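Local coordinates for transcriptional regulator ComR (Streptococcus vestibularis F0396, PDB 6HU8), which probably binds DNA as a regulator of competence in an RNPP-family peptide-signalling system, pairing a helix-turn-helix domain with a TPR domain, at residues V236-K239 with S240-H243. Residues are numbered along the deposited sequence; the frame is centred on the assembly and turned at random.
Sequences VIEK and SQFH
Ile237 and Phe242 meet in a Schellman-like ending where helix 226-240 of the ComR tetratricopeptide region runs out, a worked example of how a helix C-terminus is closed by a backbone bond and by the side chains of the loop that follows. Ser240 N still makes a helical bond to Val236 O, but Gln241 then takes positive phi (57°) and the chain turns off toward helix 246-261. Ile237 O now receives Phe242 N at 3.1 Å, in the carbonyl plane and on a lone pair. Beside this bond Ile237 CG1 lies 4.1 Å from Phe242 CB, while its CG2, placed anti to the backbone N, rests near Phe242 O. The Phe242 ring turns one edge to Val236 CG1, 4.2 Å from CE2, and takes Ser240 CB over one face, offset toward the rim. Helix 200-219 backs this apolar patch, with Ile204 on Phe242 and Phe207 on Ile237; from the same helix Asn203 and Asp200 hydrogen-bond to Ser240 OG.

On the exposed side, Gln241 folds back over the helix end. Bent at chi2 (-55°), it carries its amide alongside the Glu238 side chain, which points the same way. NE2 bonds Glu238 O at 2.9 Å, tilted from the carbonyl plane, and reaches Glu238 OE2 only weakly; carboxylate and amide planes stand 49° apart. The amide is thus gripped at both ends, for His243 NE2 donates to Gln241 OE1 at 2.8 Å, approaching from above the carbonyl plane, while Gln241 O sits 3.6 Å above the centre of the same imidazole ring.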
loop_
_atom_site.group_PDB
_atom_site.type_symbol
_atom_site.label_atom_id
_atom_site.label_comp_id
_atom_site.label_asym_id
_atom_site.label_seq_id
_atom_site.Cartn_x
_atom_site.Cartn_y
_atom_site.Cartn_z
ATOM N N VAL A 236 -5.459 -10.872 11.339
ATOM C CA VAL A 236 -5.631 -10.917 9.881
ATOM C C VAL A 236 -5.426 -12.336 9.357
ATOM O O VAL A 236 -6.219 -12.826 8.543
ATOM C CB VAL A 236 -4.676 -9.970 9.154
ATOM C CG1 VAL A 236 -4.777 -10.166 7.649
ATOM C CG2 VAL A 236 -4.972 -8.523 9.531
ATOM N N ILE A 237 -4.373 -12.998 9.834
ATOM C CA ILE A 237 -4.109 -14.388 9.457
ATOM C C ILE A 237 -5.315 -15.273 9.786
ATOM O O ILE A 237 -5.727 -16.105 8.977
ATOM C CB ILE A 237 -2.851 -14.939 10.163
ATOM C CG1 ILE A 237 -1.583 -14.350 9.524
ATOM C CG2 ILE A 237 -2.825 -16.480 10.112
ATOM C CD1 ILE A 237 -0.314 -14.579 10.330
ATOM N N GLU A 238 -5.896 -15.056 10.960
ATOM C CA GLU A 238 -7.077 -15.803 11.379
ATOM C C GLU A 238 -8.266 -15.594 10.444
ATOM O O GLU A 238 -8.971 -16.556 10.106
ATOM C CB GLU A 238 -7.477 -15.414 12.802
ATOM C CG GLU A 238 -8.638 -16.235 13.344
ATOM C CD GLU A 238 -8.333 -17.721 13.360
ATOM O OE1 GLU A 238 -7.301 -18.112 13.955
ATOM O OE2 GLU A 238 -9.114 -18.499 12.771
ATOM N N LYS A 239 -8.483 -14.347 10.024
ATOM C CA LYS A 239 -9.640 -14.006 9.213
ATOM C C LYS A 239 -9.556 -14.671 7.847
ATOM O O LYS A 239 -10.537 -15.230 7.348
ATOM C CB LYS A 239 -9.766 -12.489 9.058
ATOM C CG LYS A 239 -11.143 -11.929 9.417
ATOM C CD LYS A 239 -12.216 -12.407 8.462
ATOM C CE LYS A 239 -13.611 -12.042 8.965
ATOM N NZ LYS A 239 -13.756 -10.567 9.139
ATOM N N SER A 240 -8.368 -14.645 7.255
ATOM C CA SER A 240 -8.206 -15.140 5.899
ATOM C C SER A 240 -7.510 -16.478 5.815
ATOM O O SER A 240 -7.236 -16.960 4.711
ATOM C CB SER A 240 -7.443 -14.123 5.060
ATOM O OG SER A 240 -8.232 -12.974 4.848
ATOM N N GLN A 241 -7.227 -17.075 6.971
ATOM C CA GLN A 241 -6.569 -18.376 7.042
ATOM C C GLN A 241 -5.217 -18.401 6.321
ATOM O O GLN A 241 -4.898 -19.369 5.634
ATOM C CB GLN A 241 -7.492 -19.472 6.477
ATOM C CG GLN A 241 -8.646 -19.830 7.410
ATOM C CD GLN A 241 -8.163 -20.223 8.800
ATOM O OE1 GLN A 241 -7.554 -21.279 8.985
ATOM N NE2 GLN A 241 -8.416 -19.362 9.782
ATOM N N PHE A 242 -4.421 -17.342 6.484
ATOM C CA PHE A 242 -3.085 -17.296 5.888
ATOM C C PHE A 242 -2.057 -18.106 6.689
ATOM O O PHE A 242 -1.221 -17.516 7.381
ATOM C CB PHE A 242 -2.573 -15.855 5.799
ATOM C CG PHE A 242 -3.353 -14.967 4.887
ATOM C CD1 PHE A 242 -3.856 -15.438 3.683
ATOM C CD2 PHE A 242 -3.558 -13.633 5.221
ATOM C CE1 PHE A 242 -4.562 -14.598 2.842
ATOM C CE2 PHE A 242 -4.270 -12.788 4.378
ATOM C CZ PHE A 242 -4.768 -13.275 3.190
ATOM N N HIS A 243 -2.085 -19.432 6.592
ATOM C CA HIS A 243 -1.188 -20.267 7.394
ATOM C C HIS A 243 0.295 -20.041 7.101
ATOM O O HIS A 243 1.144 -20.117 8.003
ATOM C CB HIS A 243 -1.533 -21.745 7.180
ATOM C CG HIS A 243 -2.974 -22.053 7.430
ATOM N ND1 HIS A 243 -3.767 -22.704 6.510
ATOM C CD2 HIS A 243 -3.775 -21.747 8.475
ATOM C CE1 HIS A 243 -4.993 -22.807 6.990
ATOM N NE2 HIS A 243 -5.027 -22.233 8.180
#